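PDB 4PF1: peptidase S15/CocE/NonD from Thaumarchaeota archaeon SCGC AB-539-E09, which probably acts as a serine aminopeptidase of the alpha/beta-hydrolase fold, releasing residues from the N-termini of peptides. Local coordinates for residues A[204-212]-A[224-235]. Residues are numbered along the deposited sequence; the frame is centred on the assembly and turned at random.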
ATOM      1  N   GLN A 204     -22.349   0.077 -23.816  1.00 13.78           N
ATOM      2  CA  GLN A 204     -23.273  -0.720 -22.996  1.00 13.69           C
ATOM      3  C   GLN A 204     -22.964  -0.650 -21.487  1.00 19.57           C
ATOM      4  O   GLN A 204     -23.895  -0.577 -20.689  1.00 19.50           O
ATOM      5  CB  GLN A 204     -23.305  -2.186 -23.467  1.00 14.51           C
ATOM      6  CG  GLN A 204     -21.926  -2.824 -23.657  1.00 17.15           C
ATOM      7  CD  GLN A 204     -21.965  -4.298 -23.996  1.00 24.36           C
ATOM      8  OE1 GLN A 204     -23.023  -4.889 -24.243  1.00 15.31           O
ATOM      9  NE2 GLN A 204     -20.797  -4.929 -24.016  1.00 14.64           N
ATOM     10  N   GLU A 205     -21.670  -0.653 -21.104  1.00 17.43           N
ATOM     11  CA  GLU A 205     -21.248  -0.605 -19.698  1.00 17.32           C
ATOM     12  C   GLU A 205     -21.535   0.750 -19.043  1.00 21.28           C
ATOM     13  O   GLU A 205     -21.856   0.797 -17.856  1.00 20.99           O
ATOM     14  CB  GLU A 205     -19.760  -0.926 -19.572  1.00 18.37           C
ATOM     15  CG  GLU A 205     -19.485  -2.372 -19.214  1.00 28.13           C
ATOM     16  CD  GLU A 205     -18.227  -2.551 -18.388  1.00 38.04           C
ATOM     17  OE1 GLU A 205     -17.121  -2.400 -18.952  1.00 25.95           O
ATOM     18  OE2 GLU A 205     -18.350  -2.775 -17.162  1.00 22.32           O
ATOM     19  N   ALA A 206     -21.382   1.843 -19.798  1.00 17.51           N
ATOM     20  CA  ALA A 206     -21.625   3.188 -19.286  1.00 17.25           C
ATOM     21  C   ALA A 206     -23.100   3.581 -19.399  1.00 20.80           C
ATOM     22  O   ALA A 206     -23.540   4.488 -18.690  1.00 21.26           O
ATOM     23  CB  ALA A 206     -20.764   4.194 -20.037  1.00 18.00           C
ATOM     24  N   SER A 207     -23.868   2.905 -20.278  1.00 15.70           N
ATOM     25  CA  SER A 207     -25.260   3.271 -20.513  1.00 15.17           C
ATOM     26  C   SER A 207     -26.268   2.489 -19.665  1.00 18.65           C
ATOM     27  O   SER A 207     -27.058   3.114 -18.959  1.00 18.12           O
ATOM     28  CB  SER A 207     -25.610   3.123 -21.991  1.00 17.44           C
ATOM     29  OG  SER A 207     -24.748   3.905 -22.802  1.00 20.93           O
ATOM     30  N   LEU A 208     -26.287   1.140 -19.775  1.00 15.77           N
ATOM     31  CA  LEU A 208     -27.282   0.278 -19.113  1.00 15.92           C
ATOM     32  C   LEU A 208     -27.325   0.437 -17.568  1.00 18.74           C
ATOM     33  O   LEU A 208     -28.404   0.743 -17.061  1.00 17.44           O
ATOM     34  CB  LEU A 208     -27.111  -1.205 -19.498  1.00 16.40           C
ATOM     35  CG  LEU A 208     -27.265  -1.558 -20.987  1.00 21.95           C
ATOM     36  CD1 LEU A 208     -27.071  -3.042 -21.211  1.00 22.03           C
ATOM     37  CD2 LEU A 208     -28.622  -1.137 -21.522  1.00 25.94           C
ATOM     38  N   PRO A 209     -26.207   0.272 -16.797  1.00 15.44           N
ATOM     39  CA  PRO A 209     -26.303   0.447 -15.330  1.00 15.46           C
ATOM     40  C   PRO A 209     -26.722   1.862 -14.924  1.00 19.39           C
ATOM     41  O   PRO A 209     -27.492   2.020 -13.975  1.00 19.08           O
ATOM     42  CB  PRO A 209     -24.886   0.126 -14.834  1.00 17.11           C
ATOM     43  CG  PRO A 209     -24.265  -0.673 -15.930  1.00 21.41           C
ATOM     44  CD  PRO A 209     -24.838  -0.113 -17.193  1.00 16.97           C
ATOM     45  N   TYR A 210     -26.247   2.885 -15.664  1.00 15.73           N
ATOM     46  CA  TYR A 210     -26.559   4.292 -15.399  1.00 15.11           C
ATOM     47  C   TYR A 210     -28.045   4.597 -15.647  1.00 17.93           C
ATOM     48  O   TYR A 210     -28.671   5.244 -14.809  1.00 16.74           O
ATOM     49  CB  TYR A 210     -25.665   5.216 -16.240  1.00 15.97           C
ATOM     50  CG  TYR A 210     -25.936   6.689 -16.030  1.00 17.67           C
ATOM     51  CD1 TYR A 210     -26.798   7.386 -16.873  1.00 19.44           C
ATOM     52  CD2 TYR A 210     -25.301   7.398 -15.014  1.00 18.22           C
ATOM     53  CE1 TYR A 210     -27.049   8.743 -16.689  1.00 19.70           C
ATOM     54  CE2 TYR A 210     -25.537   8.760 -14.827  1.00 19.01           C
ATOM     55  CZ  TYR A 210     -26.410   9.428 -15.669  1.00 25.16           C
ATOM     56  OH  TYR A 210     -26.644  10.767 -15.499  1.00 25.97           O
ATOM     57  N   ALA A 211     -28.607   4.142 -16.791  1.00 15.18           N
ATOM     58  CA  ALA A 211     -30.029   4.344 -17.089  1.00 15.30           C
ATOM     59  C   ALA A 211     -30.896   3.639 -16.040  1.00 18.55           C
ATOM     60  O   ALA A 211     -31.884   4.206 -15.591  1.00 18.41           O
ATOM     61  CB  ALA A 211     -30.361   3.832 -18.486  1.00 16.40           C
ATOM     62  N   TYR A 212     -30.470   2.443 -15.589  1.00 14.43           N
ATOM     63  CA  TYR A 212     -31.162   1.665 -14.560  1.00 13.90           C
ATOM     64  C   TYR A 212     -31.184   2.419 -13.231  1.00 17.73           C
ATOM     65  O   TYR A 212     -32.251   2.627 -12.677  1.00 17.87           O
ATOM     66  CB  TYR A 212     -30.478   0.296 -14.383  1.00 14.14           C
ATOM     67  CG  TYR A 212     -31.254  -0.692 -13.538  1.00 14.43           C
ATOM     68  CD1 TYR A 212     -31.099  -0.729 -12.155  1.00 16.12           C
ATOM     69  CD2 TYR A 212     -32.077  -1.647 -14.128  1.00 15.14           C
ATOM     70  CE1 TYR A 212     -31.781  -1.663 -11.374  1.00 17.54           C
ATOM     71  CE2 TYR A 212     -32.756  -2.593 -13.360  1.00 16.22           C
ATOM     72  CZ  TYR A 212     -32.607  -2.596 -11.983  1.00 22.91           C
ATOM     73  OH  TYR A 212     -33.280  -3.522 -11.222  1.00 23.90           O
ATOM     74  N   TRP A 224     -28.711  -1.294  -9.862  1.00 16.66           N
ATOM     75  CA  TRP A 224     -28.222  -2.364 -10.737  1.00 16.11           C
ATOM     76  C   TRP A 224     -27.595  -3.504  -9.937  1.00 19.94           C
ATOM     77  O   TRP A 224     -26.687  -3.276  -9.135  1.00 18.87           O
ATOM     78  CB  TRP A 224     -27.213  -1.787 -11.747  1.00 14.14           C
ATOM     79  CG  TRP A 224     -26.633  -2.791 -12.703  1.00 14.93           C
ATOM     80  CD1 TRP A 224     -25.504  -3.536 -12.524  1.00 17.60           C
ATOM     81  CD2 TRP A 224     -27.103  -3.085 -14.025  1.00 14.78           C
ATOM     82  NE1 TRP A 224     -25.265  -4.309 -13.636  1.00 17.21           N
ATOM     83  CE2 TRP A 224     -26.226  -4.043 -14.578  1.00 18.69           C
ATOM     84  CE3 TRP A 224     -28.184  -2.629 -14.802  1.00 16.04           C
ATOM     85  CZ2 TRP A 224     -26.400  -4.562 -15.867  1.00 17.92           C
ATOM     86  CZ3 TRP A 224     -28.349  -3.136 -16.083  1.00 17.24           C
ATOM     87  CH2 TRP A 224     -27.475  -4.102 -16.596  1.00 17.82           C
ATOM     88  N   TRP A 225     -28.107  -4.725 -10.137  1.00 17.30           N
ATOM     89  CA  TRP A 225     -27.587  -5.899  -9.447  1.00 17.50           C
ATOM     90  C   TRP A 225     -26.558  -6.621 -10.328  1.00 21.00           C
ATOM     91  O   TRP A 225     -26.561  -6.453 -11.551  1.00 18.91           O
ATOM     92  CB  TRP A 225     -28.721  -6.846  -8.995  1.00 16.86           C
ATOM     93  CG  TRP A 225     -29.635  -7.305 -10.094  1.00 18.32           C
ATOM     94  CD1 TRP A 225     -30.838  -6.764 -10.437  1.00 21.43           C
ATOM     95  CD2 TRP A 225     -29.435  -8.430 -10.964  1.00 18.40           C
ATOM     96  NE1 TRP A 225     -31.392  -7.465 -11.484  1.00 21.06           N
ATOM     97  CE2 TRP A 225     -30.551  -8.494 -11.827  1.00 22.51           C
ATOM     98  CE3 TRP A 225     -28.413  -9.386 -11.105  1.00 19.57           C
ATOM     99  CZ2 TRP A 225     -30.678  -9.477 -12.816  1.00 22.05           C
ATOM    100  CZ3 TRP A 225     -28.538 -10.357 -12.087  1.00 21.24           C
ATOM    101  CH2 TRP A 225     -29.662 -10.402 -12.924  1.00 22.20           C
ATOM    102  N   SER A 226     -25.672  -7.411  -9.699  1.00 19.04           N
ATOM    103  CA  SER A 226     -24.618  -8.149 -10.393  1.00 18.99           C
ATOM    104  C   SER A 226     -24.646  -9.639 -10.051  1.00 23.34           C
ATOM    105  O   SER A 226     -25.001 -10.017  -8.935  1.00 22.73           O
ATOM    106  CB  SER A 226     -23.251  -7.571 -10.039  1.00 22.50           C
ATOM    107  OG  SER A 226     -22.213  -8.212 -10.764  1.00 33.76           O
ATOM    108  N   GLY A 227     -24.238 -10.462 -11.014  1.00 19.92           N
ATOM    109  CA  GLY A 227     -24.121 -11.905 -10.845  1.00 19.77           C
ATOM    110  C   GLY A 227     -22.712 -12.385 -11.135  1.00 22.50           C
ATOM    111  O   GLY A 227     -22.428 -13.583 -11.054  1.00 22.16           O
ATOM    112  N   SER A 228     -21.815 -11.441 -11.477  1.00 18.15           N
ATOM    113  CA  SER A 228     -20.432 -11.727 -11.844  1.00 17.64           C
ATOM    114  C   SER A 228     -19.544 -10.528 -11.530  1.00 20.62           C
ATOM    115  O   SER A 228     -19.938  -9.391 -11.798  1.00 20.92           O
ATOM    116  CB  SER A 228     -20.352 -12.069 -13.334  1.00 21.63           C
ATOM    117  OG  SER A 228     -19.060 -12.491 -13.738  1.00 32.11           O
ATOM    118  N   TYR A 229     -18.349 -10.777 -10.962  1.00 15.44           N
ATOM    119  CA  TYR A 229     -17.384  -9.718 -10.643  1.00 13.96           C
ATOM    120  C   TYR A 229     -16.771  -9.154 -11.936  1.00 16.27           C
ATOM    121  O   TYR A 229     -16.762  -7.937 -12.131  1.00 15.24           O
ATOM    122  CB  TYR A 229     -16.286 -10.248  -9.693  1.00 14.96           C
ATOM    123  CG  TYR A 229     -15.309  -9.186  -9.233  1.00 16.00           C
ATOM    124  CD1 TYR A 229     -15.680  -8.227  -8.291  1.00 17.31           C
ATOM    125  CD2 TYR A 229     -14.005  -9.150  -9.722  1.00 16.24           C
ATOM    126  CE1 TYR A 229     -14.784  -7.248  -7.862  1.00 17.01           C
ATOM    127  CE2 TYR A 229     -13.098  -8.182  -9.295  1.00 16.68           C
ATOM    128  CZ  TYR A 229     -13.490  -7.235  -8.362  1.00 22.76           C
ATOM    129  OH  TYR A 229     -12.601  -6.273  -7.949  1.00 22.81           O
ATOM    130  N   ASP A 230     -16.300 -10.044 -12.832  1.00 12.69           N
ATOM    131  CA  ASP A 230     -15.722  -9.658 -14.121  1.00 11.24           C
ATOM    132  C   ASP A 230     -16.849  -9.341 -15.123  1.00 13.70           C
ATOM    133  O   ASP A 230     -17.600 -10.238 -15.513  1.00 13.41           O
ATOM    134  CB  ASP A 230     -14.801 -10.780 -14.642  1.00 13.22           C
ATOM    135  CG  ASP A 230     -14.013 -10.453 -15.898  1.00 21.07           C
ATOM    136  OD1 ASP A 230     -13.795  -9.252 -16.171  1.00 19.97           O
ATOM    137  OD2 ASP A 230     -13.581 -11.400 -16.586  1.00 29.26           O
ATOM    138  N   THR A 231     -16.971  -8.061 -15.525  1.00 10.17           N
ATOM    139  CA  THR A 231     -18.027  -7.596 -16.444  1.00 10.12           C
ATOM    140  C   THR A 231     -17.831  -8.150 -17.859  1.00 13.04           C
ATOM    141  O   THR A 231     -18.818  -8.380 -18.557  1.00 11.87           O
ATOM    142  CB  THR A 231     -18.129  -6.063 -16.454  1.00 17.81           C
ATOM    143  OG1 THR A 231     -16.887  -5.500 -16.884  1.00 17.53           O
ATOM    144  CG2 THR A 231     -18.526  -5.492 -15.095  1.00 17.20           C
ATOM    145  N   TYR A 232     -16.563  -8.378 -18.272  1.00 10.21           N
ATOM    146  CA  TYR A 232     -16.212  -8.961 -19.575  1.00 10.04           C
ATOM    147  C   TYR A 232     -16.988 -10.265 -19.782  1.00 16.22           C
ATOM    148  O   TYR A 232     -17.661 -10.427 -20.799  1.00 16.02           O
ATOM    149  CB  TYR A 232     -14.691  -9.207 -19.652  1.00 10.71           C
ATOM    150  CG  TYR A 232     -14.218  -9.814 -20.959  1.00 11.80           C
ATOM    151  CD1 TYR A 232     -14.325 -11.183 -21.194  1.00 13.61           C
ATOM    152  CD2 TYR A 232     -13.616  -9.029 -21.938  1.00 12.47           C
ATOM    153  CE1 TYR A 232     -13.879 -11.751 -22.385  1.00 14.84           C
ATOM    154  CE2 TYR A 232     -13.149  -9.589 -23.128  1.00 13.57           C
ATOM    155  CZ  TYR A 232     -13.291 -10.950 -23.351  1.00 21.28           C
ATOM    156  OH  TYR A 232     -12.844 -11.516 -24.518  1.00 22.16           O
ATOM    157  N   ASP A 233     -16.930 -11.162 -18.780  1.00 14.72           N
ATOM    158  CA  ASP A 233     -17.622 -12.442 -18.766  1.00 15.65           C
ATOM    159  C   ASP A 233     -19.142 -12.260 -18.829  1.00 19.09           C
ATOM    160  O   ASP A 233     -19.799 -12.903 -19.651  1.00 20.17           O
ATOM    161  CB  ASP A 233     -17.237 -13.224 -17.504  1.00 18.33           C
ATOM    162  CG  ASP A 233     -16.662 -14.585 -17.796  1.00 33.64           C
ATOM    163  OD1 ASP A 233     -17.452 -15.519 -18.045  1.00 36.30           O
ATOM    164  OD2 ASP A 233     -15.422 -14.719 -17.777  1.00 40.70           O
ATOM    165  N   ALA A 234     -19.690 -11.357 -17.989  1.00 14.03           N
ATOM    166  CA  ALA A 234     -21.130 -11.077 -17.889  1.00 13.62           C
ATOM    167  C   ALA A 234     -21.739 -10.602 -19.215  1.00 16.37           C
ATOM    168  O   ALA A 234     -22.735 -11.171 -19.657  1.00 15.20           O
ATOM    169  CB  ALA A 234     -21.392 -10.044 -16.799  1.00 14.06           C
ATOM    170  N   TYR A 235     -21.136  -9.575 -19.853  1.00 13.32           N
ATOM    171  CA  TYR A 235     -21.644  -9.000 -21.099  1.00 13.13           C
ATOM    172  C   TYR A 235     -21.466  -9.952 -22.303  1.00 19.06           C
ATOM    173  O   TYR A 235     -22.324  -9.963 -23.191  1.00 19.10           O
ATOM    174  CB  TYR A 235     -21.003  -7.626 -21.369  1.00 13.20           C
ATOM    175  CG  TYR A 235     -21.589  -6.522 -20.508  1.00 13.64           C
ATOM    176  CD1 TYR A 235     -21.089  -6.264 -19.235  1.00 15.27           C
ATOM    177  CD2 TYR A 235     -22.665  -5.757 -20.954  1.00 13.90           C
ATOM    178  CE1 TYR A 235     -21.640  -5.268 -18.428  1.00 16.00           C
ATOM    179  CE2 TYR A 235     -23.215  -4.747 -20.161  1.00 14.21           C
ATOM    180  CZ  TYR A 235     -22.701  -4.510 -18.895  1.00 19.82           C
ATOM    181  OH  TYR A 235     -23.242  -3.532 -18.093  1.00 18.91           O
TER
HETATM  182  O   HOH W   1     -22.768  -7.516 -24.973  1.00 18.19           O
HETATM  183  O   HOH W   2     -33.743  -6.010 -12.254  1.00  7.95           O
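P209 lies over one face of the W224 indole: its CB is 4.1 Å from the centroid of the five-membered ring and 18° off the ring normal, a CH-pi contact. At the indole edge, near its plane, sits Y212 CB, 3.7 Å from W224 CE3. Beside this, Y235 makes a knob-into-hole contact, seated among Q204, E205, L208 and P209. The packing joins helices 204-215 and 231-238, whose local axes are nearly perpendicular, in the mainly helical insertion that separates, in sequence, strands 178-184 and 287-292 of the alpha/beta-hydrolase sheet. Y212 and W224 form a T-shaped pair with planes at 89°, the W224 edge directed at the Y212 face; CG of Y212, anti to the backbone N (chi1 -169°), carries the ring to W224, where CD1 comes 3.4 Å from W224 N. The Y235 ring has L208 CD1 near its plane, whereas E205 CG makes an off-centre CH-pi contact. M244 of helix 241-247 also packs on L208, W224 and Y235.

The hole around Y235 also has polar walls, Q204 and E205. T231 OG1 hydrogen-bonds T443 OG1 and lies 3.1 Å from E205 OE2. The extended Q204 side chain runs antiparallel to that of Y235, its amide tilted to the ring, with OE1 3.4 Å from Y235 CD2; P582 O binds its NE2, and a water joins its OE1 to Y235 O. F30 of the third subunit meets W225 edge-to-face. Another water, in the plane of the W225 indole, accepts from NE1 at 2.9 Å and lies 2.7 Å from Y212 OH.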